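Local coordinates for protein probable hydrolase (Pseudomonas aeruginosa, PDB 3OM8) that is probably a hydrolase of the alpha/beta-hydrolase family, perhaps acting as a 3-oxoadipate enol-lactonase that opens a lactone ring, at residues B[11-16]-B[60-65]; B[42-47]-B[56-61]; B[74-79]-B[107-112]; B[85-90]-B[115-120]; B[154-159]-B[178-183]. All coordinates share one frame; numbering follows the deposited sequence.

Interaction 1 (B[11-16]-B[60-65])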
# COMPACT_ATOMS: atom_id res chain seq x y z
N THR B 11 4.11 6.68 -38.35
CA THR B 11 4.32 5.28 -37.99
C THR B 11 4.45 4.38 -39.20
O THR B 11 4.08 4.75 -40.32
CB THR B 11 3.16 4.77 -37.14
OG1 THR B 11 1.96 4.78 -37.91
CG2 THR B 11 2.97 5.66 -35.92
N SER B 12 4.97 3.18 -38.97
CA SER B 12 5.15 2.19 -40.02
C SER B 12 3.84 1.77 -40.69
O SER B 12 3.84 1.28 -41.82
CB SER B 12 5.84 0.95 -39.46
OG SER B 12 5.07 0.39 -38.41
N ASP B 13 2.72 1.95 -39.98
CA ASP B 13 1.42 1.55 -40.52
C ASP B 13 0.58 2.75 -40.95
O ASP B 13 -0.64 2.64 -41.10
CB ASP B 13 0.65 0.70 -39.51
CG ASP B 13 0.21 1.48 -38.30
OD1 ASP B 13 0.90 2.46 -37.93
OD2 ASP B 13 -0.83 1.13 -37.70
N GLY B 14 1.23 3.89 -41.14
CA GLY B 14 0.59 5.04 -41.77
C GLY B 14 -0.32 5.89 -40.90
O GLY B 14 -1.30 6.46 -41.40
N ALA B 15 -0.03 5.97 -39.61
CA ALA B 15 -0.71 6.94 -38.76
C ALA B 15 0.27 8.06 -38.43
O ALA B 15 1.45 7.96 -38.75
CB ALA B 15 -1.23 6.28 -37.50
N SER B 16 -0.21 9.13 -37.81
CA SER B 16 0.64 10.22 -37.38
C SER B 16 0.49 10.43 -35.88
O SER B 16 -0.63 10.64 -35.39
CB SER B 16 0.29 11.51 -38.14
OG SER B 16 1.13 12.59 -37.75
N ASP B 60 0.54 12.08 -27.67
CA ASP B 60 -0.87 11.72 -27.72
C ASP B 60 -0.98 10.33 -28.34
O ASP B 60 -0.49 10.10 -29.44
CB ASP B 60 -1.68 12.75 -28.51
CG ASP B 60 -1.89 14.03 -27.74
OD1 ASP B 60 -1.74 13.97 -26.50
OD2 ASP B 60 -2.19 15.09 -28.34
N ALA B 61 -1.59 9.41 -27.62
CA ALA B 61 -1.70 8.05 -28.12
C ALA B 61 -2.45 7.98 -29.47
O ALA B 61 -3.20 8.89 -29.83
CB ALA B 61 -2.37 7.17 -27.10
N ARG B 62 -2.21 6.91 -30.20
CA ARG B 62 -2.97 6.57 -31.39
C ARG B 62 -4.45 6.82 -31.11
O ARG B 62 -4.98 6.39 -30.09
CB ARG B 62 -2.69 5.10 -31.74
CG ARG B 62 -3.56 4.47 -32.79
CD ARG B 62 -3.06 3.04 -33.04
NE ARG B 62 -1.68 3.04 -33.53
CZ ARG B 62 -1.34 2.86 -34.81
NH1 ARG B 62 -0.06 2.88 -35.17
NH2 ARG B 62 -2.28 2.65 -35.73
N GLY B 63 -5.11 7.56 -31.99
CA GLY B 63 -6.54 7.79 -31.87
C GLY B 63 -6.94 8.95 -30.97
O GLY B 63 -8.13 9.24 -30.83
N HIS B 64 -5.95 9.62 -30.37
CA HIS B 64 -6.21 10.65 -29.36
C HIS B 64 -5.63 12.03 -29.67
O HIS B 64 -4.64 12.16 -30.40
CB HIS B 64 -5.63 10.21 -28.00
CG HIS B 64 -6.40 9.11 -27.34
ND1 HIS B 64 -6.19 7.78 -27.62
CD2 HIS B 64 -7.35 9.14 -26.38
CE1 HIS B 64 -6.99 7.04 -26.87
NE2 HIS B 64 -7.70 7.84 -26.11
N GLY B 65 -6.25 13.04 -29.07
CA GLY B 65 -5.75 14.41 -29.12
C GLY B 65 -5.23 14.89 -30.46
O GLY B 65 -5.99 15.04 -31.41

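Interaction 2 (B[42-47]-B[56-61])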
# COMPACT_ATOMS: atom_id res chain seq x y z
N MSE B 42 -2.54 16.14 -19.76
CA MSE B 42 -2.97 15.69 -18.44
C MSE B 42 -1.78 15.69 -17.48
O MSE B 42 -1.96 15.60 -16.27
CB MSE B 42 -3.64 14.31 -18.49
CG MSE B 42 -2.69 13.16 -18.76
SE MSE B 42 -3.51 11.44 -18.38
CE MSE B 42 -1.96 10.30 -18.40
N TRP B 43 -0.57 15.79 -18.02
CA TRP B 43 0.65 15.81 -17.22
C TRP B 43 1.24 17.21 -17.03
O TRP B 43 2.33 17.34 -16.47
CB TRP B 43 1.74 14.94 -17.84
CG TRP B 43 1.36 13.51 -18.10
CD1 TRP B 43 1.10 12.94 -19.31
CD2 TRP B 43 1.24 12.46 -17.13
NE1 TRP B 43 0.80 11.61 -19.15
CE2 TRP B 43 0.88 11.29 -17.82
CE3 TRP B 43 1.38 12.41 -15.73
CZ2 TRP B 43 0.67 10.07 -17.17
CZ3 TRP B 43 1.17 11.20 -15.09
CH2 TRP B 43 0.82 10.05 -15.81
N ASP B 44 0.56 18.25 -17.50
CA ASP B 44 1.11 19.61 -17.43
C ASP B 44 1.61 19.98 -16.03
O ASP B 44 2.66 20.62 -15.88
CB ASP B 44 0.10 20.66 -17.91
CG ASP B 44 -0.07 20.70 -19.45
OD1 ASP B 44 -1.05 21.32 -19.92
OD2 ASP B 44 0.77 20.12 -20.17
N ALA B 45 0.86 19.61 -15.00
CA ALA B 45 1.21 19.99 -13.63
C ALA B 45 2.52 19.35 -13.16
O ALA B 45 3.25 19.94 -12.38
CB ALA B 45 0.06 19.67 -12.66
N GLN B 46 2.81 18.15 -13.67
CA GLN B 46 3.99 17.39 -13.28
C GLN B 46 5.28 17.82 -13.96
O GLN B 46 6.37 17.43 -13.53
CB GLN B 46 3.78 15.90 -13.56
CG GLN B 46 2.96 15.18 -12.51
CD GLN B 46 1.52 15.62 -12.50
OE1 GLN B 46 0.80 15.44 -13.48
NE2 GLN B 46 1.09 16.22 -11.39
N LEU B 47 5.17 18.60 -15.03
CA LEU B 47 6.34 19.01 -15.81
C LEU B 47 7.44 19.68 -14.99
O LEU B 47 8.61 19.29 -15.06
CB LEU B 47 5.93 19.92 -16.98
CG LEU B 47 5.78 19.36 -18.39
CD1 LEU B 47 6.03 20.48 -19.40
CD2 LEU B 47 6.72 18.19 -18.66
N VAL B 56 11.65 14.94 -20.52
CA VAL B 56 10.33 14.29 -20.57
C VAL B 56 9.75 14.19 -21.98
O VAL B 56 9.45 15.20 -22.63
CB VAL B 56 9.33 15.01 -19.64
CG1 VAL B 56 7.96 14.35 -19.70
CG2 VAL B 56 9.86 15.00 -18.21
N LEU B 57 9.59 12.95 -22.46
CA LEU B 57 8.91 12.69 -23.72
C LEU B 57 7.44 12.44 -23.45
O LEU B 57 7.09 11.54 -22.70
CB LEU B 57 9.49 11.46 -24.41
CG LEU B 57 8.66 10.90 -25.58
CD1 LEU B 57 8.79 11.80 -26.79
CD2 LEU B 57 9.12 9.50 -25.93
N ARG B 58 6.58 13.27 -24.06
CA ARG B 58 5.13 13.10 -23.99
C ARG B 58 4.56 12.91 -25.40
O ARG B 58 5.11 13.43 -26.36
CB ARG B 58 4.47 14.32 -23.34
CG ARG B 58 4.65 14.40 -21.82
CD ARG B 58 3.86 15.56 -21.26
NE ARG B 58 4.37 16.84 -21.72
CZ ARG B 58 3.72 18.00 -21.58
NH1 ARG B 58 2.53 18.03 -21.01
NH2 ARG B 58 4.27 19.12 -22.03
N TYR B 59 3.47 12.15 -25.52
CA TYR B 59 2.81 11.98 -26.81
C TYR B 59 1.31 11.73 -26.65
O TYR B 59 0.86 11.26 -25.59
CB TYR B 59 3.45 10.82 -27.59
CG TYR B 59 3.11 9.45 -27.05
CD1 TYR B 59 2.24 8.61 -27.73
CD2 TYR B 59 3.64 9.01 -25.84
CE1 TYR B 59 1.92 7.36 -27.23
CE2 TYR B 59 3.32 7.76 -25.33
CZ TYR B 59 2.45 6.94 -26.03
OH TYR B 59 2.12 5.69 -25.56
N ASP B 60 0.54 12.08 -27.67
CA ASP B 60 -0.87 11.72 -27.72
C ASP B 60 -0.98 10.33 -28.34
O ASP B 60 -0.49 10.10 -29.44
CB ASP B 60 -1.68 12.75 -28.51
CG ASP B 60 -1.89 14.03 -27.74
OD1 ASP B 60 -1.74 13.97 -26.50
OD2 ASP B 60 -2.19 15.09 -28.34
N ALA B 61 -1.59 9.41 -27.62
CA ALA B 61 -1.70 8.05 -28.12
C ALA B 61 -2.45 7.98 -29.47
O ALA B 61 -3.20 8.89 -29.83
CB ALA B 61 -2.37 7.17 -27.10

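Interaction 3 (B[74-79]-B[107-112])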
# COMPACT_ATOMS: atom_id res chain seq x y z
N TYR B 74 -7.59 -1.49 -32.21
CA TYR B 74 -6.15 -1.41 -31.99
C TYR B 74 -5.75 -2.63 -31.17
O TYR B 74 -6.50 -3.04 -30.30
CB TYR B 74 -5.78 -0.16 -31.21
CG TYR B 74 -6.31 1.14 -31.75
CD1 TYR B 74 -6.65 1.28 -33.09
CD2 TYR B 74 -6.44 2.24 -30.93
CE1 TYR B 74 -7.12 2.49 -33.58
CE2 TYR B 74 -6.91 3.44 -31.40
CZ TYR B 74 -7.25 3.56 -32.73
OH TYR B 74 -7.73 4.77 -33.17
N THR B 75 -4.59 -3.21 -31.46
CA THR B 75 -4.02 -4.22 -30.57
C THR B 75 -3.08 -3.57 -29.56
O THR B 75 -2.53 -2.49 -29.81
CB THR B 75 -3.21 -5.26 -31.34
OG1 THR B 75 -2.05 -4.62 -31.89
CG2 THR B 75 -4.04 -5.87 -32.46
N LEU B 76 -2.88 -4.23 -28.42
CA LEU B 76 -1.93 -3.74 -27.42
C LEU B 76 -0.55 -3.61 -28.05
O LEU B 76 0.14 -2.59 -27.88
CB LEU B 76 -1.88 -4.69 -26.22
CG LEU B 76 -0.97 -4.26 -25.06
CD1 LEU B 76 -1.28 -2.83 -24.62
CD2 LEU B 76 -1.09 -5.24 -23.89
N ALA B 77 -0.15 -4.63 -28.80
CA ALA B 77 1.17 -4.69 -29.41
C ALA B 77 1.43 -3.47 -30.28
O ALA B 77 2.54 -2.94 -30.30
CB ALA B 77 1.30 -5.97 -30.23
N ARG B 78 0.41 -3.04 -31.01
CA ARG B 78 0.51 -1.86 -31.87
C ARG B 78 0.70 -0.59 -31.05
O ARG B 78 1.46 0.29 -31.45
CB ARG B 78 -0.73 -1.74 -32.76
CG ARG B 78 -0.69 -0.57 -33.74
CD ARG B 78 0.49 -0.68 -34.71
NE ARG B 78 1.49 0.35 -34.43
CZ ARG B 78 2.60 0.53 -35.13
NH1 ARG B 78 3.45 1.50 -34.79
NH2 ARG B 78 2.88 -0.24 -36.17
N LEU B 79 -0.01 -0.48 -29.93
CA LEU B 79 0.15 0.68 -29.05
C LEU B 79 1.56 0.73 -28.42
O LEU B 79 2.10 1.80 -28.15
CB LEU B 79 -0.91 0.67 -27.95
CG LEU B 79 -2.38 0.69 -28.39
CD1 LEU B 79 -3.29 0.69 -27.16
CD2 LEU B 79 -2.66 1.89 -29.27
N GLY B 107 2.89 0.11 -20.76
CA GLY B 107 4.08 -0.08 -19.96
C GLY B 107 4.40 -1.55 -19.71
O GLY B 107 5.52 -2.00 -19.94
N GLN B 108 3.41 -2.30 -19.24
CA GLN B 108 3.62 -3.71 -18.96
C GLN B 108 4.04 -4.46 -20.23
O GLN B 108 4.91 -5.33 -20.18
CB GLN B 108 2.36 -4.33 -18.37
CG GLN B 108 1.97 -3.76 -17.02
CD GLN B 108 0.52 -4.04 -16.70
OE1 GLN B 108 0.15 -5.17 -16.40
NE2 GLN B 108 -0.31 -3.01 -16.76
N TRP B 109 3.43 -4.09 -21.36
CA TRP B 109 3.76 -4.69 -22.65
C TRP B 109 5.20 -4.41 -23.06
O TRP B 109 5.92 -5.32 -23.48
CB TRP B 109 2.81 -4.19 -23.76
CG TRP B 109 2.96 -4.95 -25.05
CD1 TRP B 109 2.25 -6.05 -25.44
CD2 TRP B 109 3.88 -4.67 -26.11
NE1 TRP B 109 2.67 -6.47 -26.67
CE2 TRP B 109 3.67 -5.65 -27.11
CE3 TRP B 109 4.87 -3.71 -26.32
CZ2 TRP B 109 4.41 -5.67 -28.30
CZ3 TRP B 109 5.60 -3.74 -27.49
CH2 TRP B 109 5.37 -4.71 -28.47
N LEU B 110 5.63 -3.16 -22.94
CA LEU B 110 7.01 -2.82 -23.27
C LEU B 110 7.99 -3.62 -22.41
O LEU B 110 9.02 -4.10 -22.89
CB LEU B 110 7.25 -1.32 -23.12
CG LEU B 110 6.48 -0.47 -24.11
CD1 LEU B 110 6.42 0.99 -23.67
CD2 LEU B 110 7.10 -0.59 -25.50
N ALA B 111 7.66 -3.79 -21.13
CA ALA B 111 8.55 -4.51 -20.22
C ALA B 111 8.61 -5.98 -20.62
O ALA B 111 9.63 -6.64 -20.42
CB ALA B 111 8.08 -4.37 -18.78
N LEU B 112 7.52 -6.49 -21.18
CA LEU B 112 7.48 -7.89 -21.59
C LEU B 112 8.13 -8.13 -22.95
O LEU B 112 8.79 -9.15 -23.15
CB LEU B 112 6.04 -8.40 -21.60
CG LEU B 112 5.41 -8.65 -20.23
CD1 LEU B 112 3.91 -8.81 -20.35
CD2 LEU B 112 6.03 -9.88 -19.58

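Interaction 4 (B[85-90]-B[115-120])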
# COMPACT_ATOMS: atom_id res chain seq x y z
N GLU B 85 8.68 3.18 -31.80
CA GLU B 85 9.00 3.96 -33.00
C GLU B 85 9.30 5.42 -32.65
O GLU B 85 10.11 6.06 -33.33
CB GLU B 85 7.89 3.86 -34.05
CG GLU B 85 7.67 2.45 -34.59
CD GLU B 85 6.71 2.41 -35.79
OE1 GLU B 85 6.65 3.41 -36.55
OE2 GLU B 85 6.04 1.37 -35.98
N LEU B 86 8.65 5.94 -31.62
CA LEU B 86 9.00 7.25 -31.08
C LEU B 86 10.45 7.23 -30.58
O LEU B 86 11.25 8.12 -30.90
CB LEU B 86 8.09 7.62 -29.91
CG LEU B 86 6.71 8.16 -30.23
CD1 LEU B 86 5.94 8.33 -28.93
CD2 LEU B 86 6.84 9.49 -30.96
N LEU B 87 10.79 6.21 -29.80
CA LEU B 87 12.14 6.11 -29.26
C LEU B 87 13.15 6.01 -30.40
O LEU B 87 14.16 6.71 -30.39
CB LEU B 87 12.28 4.92 -28.29
CG LEU B 87 11.49 5.03 -26.98
CD1 LEU B 87 11.72 3.83 -26.07
CD2 LEU B 87 11.81 6.31 -26.22
N ASP B 88 12.85 5.18 -31.39
CA ASP B 88 13.72 5.04 -32.55
C ASP B 88 13.94 6.39 -33.23
O ASP B 88 15.06 6.74 -33.60
CB ASP B 88 13.13 4.04 -33.56
CG ASP B 88 13.08 2.62 -33.01
OD1 ASP B 88 12.44 1.75 -33.64
OD2 ASP B 88 13.68 2.38 -31.94
N ALA B 89 12.85 7.14 -33.39
CA ALA B 89 12.93 8.42 -34.09
C ALA B 89 13.81 9.39 -33.31
O ALA B 89 14.48 10.23 -33.91
CB ALA B 89 11.53 9.01 -34.31
N LEU B 90 13.80 9.28 -31.99
CA LEU B 90 14.61 10.15 -31.14
C LEU B 90 16.02 9.60 -30.99
O LEU B 90 16.89 10.24 -30.39
CB LEU B 90 13.94 10.29 -29.78
CG LEU B 90 12.58 10.97 -29.82
CD1 LEU B 90 11.90 10.87 -28.47
CD2 LEU B 90 12.75 12.41 -30.23
N PRO B 115 12.09 -5.18 -23.23
CA PRO B 115 12.67 -4.80 -21.93
C PRO B 115 13.95 -3.99 -22.10
O PRO B 115 14.19 -3.06 -21.34
CB PRO B 115 12.99 -6.15 -21.27
CG PRO B 115 13.00 -7.15 -22.38
CD PRO B 115 12.02 -6.64 -23.40
N GLN B 116 14.74 -4.34 -23.11
CA GLN B 116 16.01 -3.67 -23.37
C GLN B 116 15.86 -2.17 -23.69
O GLN B 116 16.85 -1.44 -23.70
CB GLN B 116 16.75 -4.38 -24.51
CG GLN B 116 16.18 -4.10 -25.91
CD GLN B 116 14.95 -4.93 -26.26
OE1 GLN B 116 14.48 -5.75 -25.46
NE2 GLN B 116 14.43 -4.73 -27.47
N ARG B 117 14.63 -1.73 -23.95
CA ARG B 117 14.35 -0.32 -24.25
C ARG B 117 13.89 0.44 -23.00
O ARG B 117 13.76 1.66 -23.03
CB ARG B 117 13.27 -0.19 -25.33
CG ARG B 117 13.51 -0.99 -26.63
CD ARG B 117 14.78 -0.58 -27.35
NE ARG B 117 14.80 0.83 -27.74
CZ ARG B 117 14.42 1.28 -28.93
NH1 ARG B 117 13.98 0.43 -29.86
NH2 ARG B 117 14.47 2.58 -29.20
N ILE B 118 13.63 -0.30 -21.91
CA ILE B 118 13.09 0.28 -20.68
C ILE B 118 14.09 0.27 -19.51
O ILE B 118 14.68 -0.77 -19.19
CB ILE B 118 11.81 -0.45 -20.21
CG1 ILE B 118 10.74 -0.45 -21.30
CG2 ILE B 118 11.28 0.19 -18.94
CD1 ILE B 118 10.25 0.94 -21.71
N GLU B 119 14.27 1.42 -18.87
CA GLU B 119 15.09 1.51 -17.66
C GLU B 119 14.22 1.15 -16.47
O GLU B 119 14.04 -0.02 -16.15
CB GLU B 119 15.66 2.92 -17.49
CG GLU B 119 17.19 3.01 -17.56
CD GLU B 119 17.85 2.47 -16.31
OE1 GLU B 119 17.60 1.30 -15.96
OE2 GLU B 119 18.62 3.22 -15.68
N ARG B 120 13.66 2.17 -15.82
CA ARG B 120 12.73 1.93 -14.72
C ARG B 120 11.27 2.14 -15.14
O ARG B 120 10.97 2.97 -16.00
CB ARG B 120 13.10 2.79 -13.51
CG ARG B 120 14.48 2.43 -12.96
CD ARG B 120 14.84 3.16 -11.68
NE ARG B 120 16.26 3.02 -11.40
CZ ARG B 120 16.90 3.57 -10.37
NH1 ARG B 120 18.20 3.38 -10.22
NH2 ARG B 120 16.24 4.32 -9.49

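Interaction 5 (B[154-159]-B[178-183])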
# COMPACT_ATOMS: atom_id res chain seq x y z
N ALA B 154 -19.63 11.93 -19.66
CA ALA B 154 -20.26 11.78 -18.36
C ALA B 154 -19.87 10.44 -17.75
O ALA B 154 -19.72 10.31 -16.54
CB ALA B 154 -21.77 11.90 -18.47
N GLY B 155 -19.70 9.45 -18.61
CA GLY B 155 -19.27 8.14 -18.16
C GLY B 155 -17.89 8.21 -17.55
O GLY B 155 -17.70 7.88 -16.38
N PHE B 156 -16.91 8.66 -18.33
CA PHE B 156 -15.55 8.74 -17.85
C PHE B 156 -15.39 9.65 -16.63
O PHE B 156 -14.82 9.24 -15.63
CB PHE B 156 -14.61 9.23 -18.93
CG PHE B 156 -14.25 8.19 -19.94
CD1 PHE B 156 -13.26 7.26 -19.67
CD2 PHE B 156 -14.87 8.17 -21.19
CE1 PHE B 156 -12.90 6.31 -20.61
CE2 PHE B 156 -14.52 7.22 -22.13
CZ PHE B 156 -13.53 6.29 -21.84
N LEU B 157 -15.87 10.88 -16.74
CA LEU B 157 -15.72 11.83 -15.64
C LEU B 157 -16.32 11.28 -14.36
O LEU B 157 -15.79 11.48 -13.27
CB LEU B 157 -16.35 13.18 -15.99
CG LEU B 157 -15.69 13.95 -17.13
CD1 LEU B 157 -16.48 15.21 -17.45
CD2 LEU B 157 -14.25 14.31 -16.80
N GLY B 158 -17.42 10.56 -14.49
CA GLY B 158 -18.10 9.99 -13.35
C GLY B 158 -17.29 8.90 -12.66
O GLY B 158 -17.39 8.74 -11.45
N ASN B 159 -16.49 8.16 -13.43
CA ASN B 159 -15.62 7.13 -12.87
C ASN B 159 -14.27 7.66 -12.42
O ASN B 159 -13.61 7.06 -11.58
CB ASN B 159 -15.38 5.99 -13.86
CG ASN B 159 -16.62 5.15 -14.09
OD1 ASN B 159 -16.91 4.21 -13.35
ND2 ASN B 159 -17.37 5.50 -15.12
N ALA B 178 -13.22 18.59 -21.70
CA ALA B 178 -12.89 19.03 -23.05
C ALA B 178 -12.04 18.01 -23.79
O ALA B 178 -12.22 17.82 -24.99
CB ALA B 178 -12.23 20.39 -23.05
N MSE B 179 -11.14 17.33 -23.10
CA MSE B 179 -10.30 16.32 -23.75
C MSE B 179 -11.15 15.19 -24.28
O MSE B 179 -10.93 14.69 -25.38
CB MSE B 179 -9.28 15.74 -22.77
CG MSE B 179 -8.22 16.71 -22.29
SE MSE B 179 -7.00 15.89 -20.98
CE MSE B 179 -5.83 17.43 -20.74
N LEU B 180 -12.12 14.78 -23.47
CA LEU B 180 -13.03 13.71 -23.84
C LEU B 180 -13.89 14.13 -25.03
O LEU B 180 -13.96 13.41 -26.03
CB LEU B 180 -13.90 13.33 -22.64
CG LEU B 180 -13.12 12.51 -21.60
CD1 LEU B 180 -13.75 12.56 -20.20
CD2 LEU B 180 -12.96 11.07 -22.10
N MSE B 181 -14.51 15.30 -24.92
CA MSE B 181 -15.37 15.85 -25.97
C MSE B 181 -14.66 16.01 -27.32
O MSE B 181 -15.31 16.08 -28.36
CB MSE B 181 -15.95 17.20 -25.54
CG MSE B 181 -16.97 17.16 -24.40
SE MSE B 181 -18.58 16.12 -24.80
CE MSE B 181 -19.23 17.11 -26.34
N ALA B 182 -13.34 16.06 -27.31
CA ALA B 182 -12.58 16.23 -28.54
C ALA B 182 -11.94 14.92 -28.96
O ALA B 182 -11.11 14.89 -29.87
CB ALA B 182 -11.51 17.28 -28.35
N THR B 183 -12.32 13.83 -28.30
CA THR B 183 -11.76 12.53 -28.63
C THR B 183 -12.61 11.81 -29.68
O THR B 183 -13.81 11.60 -29.51
CB THR B 183 -11.58 11.63 -27.38
OG1 THR B 183 -10.56 12.19 -26.54
CG2 THR B 183 -11.15 10.24 -27.80

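Interaction 1 (B[11-16]-B[60-65])
Ala15 and Arg62 mark the closest backbone approach between two turns, their CA atoms 7.7 Å apart, and the long side chain of Arg62 closes the gap. A type I beta turn runs from Thr11 to Gly14; a type II turn runs from Ala61 to His64, where Gly63, third residue of the turn, takes the positive phi that suits glycine. Arg62 stretches away from its own turn, CG anti to the backbone N (chi1 169°), and bends at chi3 to present its guanidinium end-on to Asp13. The salt bridge is two-pronged: NH1 of Arg62 reaches OD1 of Asp13 at 3.0 Å in an almost straight bond (173°), and NH2 of Arg62 lies 2.9 Å from OD2 of Asp13, which accepts through its syn lone pair. Carboxylate and guanidinium planes are twisted 44° apart; OD1 lies in the guanidinium plane while OD2 is tilted from it. In the alpha/beta-hydrolase fold this pair joins, beyond the strand ends, the hairpin loop between strands 7-10 and 16-22 to the loop following strand 55-59. OG1 of Thr11 donates to OD1 of Asp13 at 2.6 Å, nearly in line with the C-O bond, giving OD1 two donors, and accepts from Ala15 N. Ala15 CB lies over one guanidinium face. Asp82 of helix 76-90 also pairs with NH1 of Arg62, and Arg78 comes close as a second positive charge among these carboxylates.

Interaction 2 (B[42-47]-B[56-61])
A salt bridge at the edge of a largely buried contact, with an apolar cover, ties the loop and 3-10 turn at residues 42-47 to strand 55-59 of the central sheet. In this alpha/beta-hydrolase fold the loop follows strand 29-33 and leads into helix 47-51, after which the chain returns to the sheet as strand 55-59, parallel to and beside strand 29-33. Arg58 crosses from strand to loop. Its side chain, bent at chi3 (-66°), places NH1 2.9 Å from OD2 of Asp44, in a fairly straight bond (156°). One nitrogen makes this bond, meeting OD2 almost on the extension of its C-O bond. OD2 lies in the guanidinium plane, and the carboxylate is turned 71° from that plane. Asp44 is itself steadied by His41, whose ND1 bonds to OD1. NH1 of Arg58 also reaches Leu40 O, and NH2 pairs with Asp22 of strand 16-22, so the guanidinium has several acceptors, which would be expected to favour its positive charge. Leu47 roofs the group: its CG sits over one face of the guanidinium, toward the rim, while its CD2 meets CG1 of Val56 at 4.2 Å. The indole NE1 of Trp43 is bonded to Asn34 OD1. CB of Trp43 touches CD of Arg58 at 4.1 Å, and CD1 of Leu47 approaches NH2 of Arg58 to 3.4 Å.

Interaction 3 (B[74-79]-B[107-112])
Trp109 lays one face of its indole against Ala77, whose CA stands 3.5 Å from CE2 of the tryptophan. This is apolar packing between two helices of the alpha/beta-hydrolase fold, the first turn of helix 76-90 and the middle of helix 102-113, which follows the probable nucleophile elbow at Ser101. The methyl takes part too, CB of Ala77 lying 3.7 Å from CZ2 of Trp109, and the carbonyl O of Ala77 sits over the same ring system. The indole gets there because its CG points anti to the backbone N (chi1 -170°), which swings the ring out across the helix gap. Leu76 meets the five-membered end: its CG lies 3.7 Å from CD1 of Trp109, the two side chains running antiparallel past one another, with CD2 of Leu76 reaching back to Trp109 CB. The contact itself is apolar; beside it Thr75 N-caps helix 76-90, its OG1 accepting from Arg78 N at 3.1 Å. Around the contact, Glu81 of helix 76-90 also touches Trp109, and the His113 ring meets the indole from its own helix. Leu110 on the next position packs on Val83, Leu84 and Ile118, continuing the joint between the two helices toward strand 118-124.

Interaction 4 (B[85-90]-B[115-120])
Asp88 receives Arg117 through one oxygen: OD2 of Asp88 lies 2.9 Å from NH1 and 2.9 Å from NH2 of Arg117. The guanidinium comes end-on, with the carboxylate and guanidinium planes only 14° apart. Both N-H...O angles are 144°, the moderate bend expected when two donors converge on one acceptor. NH1 uses the syn lone pair of OD2, while NH2 meets the oxygen nearly along the C-O direction. Leu87 supplies the apolar part, its CB standing 3.3 Å from NH2 of Arg117, obliquely to the guanidinium. The next shell fixes the arginine. Its chain folds at both chi2 and chi3, bringing the group toward helix 76-90; NE bonds to Arg93 O and NH2 also to Val92 O, both in the loop after the helix. Arg117 closes a short 3-10 turn, with Ile118 N bonded to Pro115 O, just as the chain enters strand 118-124 beside strand 95-100. In the alpha/beta-hydrolase fold the bridge therefore ties the last turns of helix 76-90 to the 3-10 turn leading into strand 118-124, across the connection that carries strand 95-100 and helix 102-113. With the carboxylate and two backbone carbonyls gathered round it, the guanidinium is held at NE, NH1 and NH2, so its rotation is probably restricted and its positive charge favoured.

Interaction 5 (B[154-159]-B[178-183])
Helices 150-160 and 171-181 belong to the helical region inserted between strands 118-124 and 211-216, the usual place of the cap in alpha/beta hydrolases, and they meet here through Leu180. Leu180 divides its two methyls between two neighbours. CD2 of Leu180 lies 3.6 Å from CD2 of Phe156, oblique to the ring, and CD1 of Leu180 is 3.7 Å from CB of Phe156. The same CD1 comes within 3.9 Å of CD2 of Leu157. Phe156 has its CG anti to the carbonyl carbon (chi1 -78°), which sets the ring beside CD2 of Leu180. The backbones stand further off, with CA of Phe156 and CA of Leu180 8.2 Å apart. Within this cap the aromatic ring also meets Trp160, Phe192 of helix 185-196, and Ile36 from a loop of the core domain; it comes close to, but does not contact, what is probably a Ser-His-Asp triad of Ser101, Asp219 and His246. Two polar side chains are bonded within their own segments. ND2 of Asn159 donates to Gly155 O at 2.7 Å from above the carbonyl plane, and Thr183, just past the end of helix 171-181, bonds through OG1 to Met179 O at 2.8 Å. Nearby, Gly158 O accepts from Arg201 of a neighbouring subunit.

Interactions 1 to 4 lie in the sheet-and-helix core, interaction 5 in the helical region inserted after strand 118-124. Interactions 1 and 2 share Asp60 and Ala61, where strand 55-59 runs into the following loop, though their centres are about 16 Å apart. Helix 76-90 serves interactions 3 and 4, centres about 13 Å apart, and their segments alternate in sequence; Arg78 pairs with Glu85, to which Ser12 of interaction 1 probably hydrogen-bonds. Tyr59 and Leu57 of interaction 2 pack on Leu86, Leu87 and Leu90 of interaction 4. Interaction 5 lies about 30 Å from interaction 4, centre to centre, but selenomethionines Met179 and Met42 touch, as do Thr183 and His64 of interaction 1, linking cap and core.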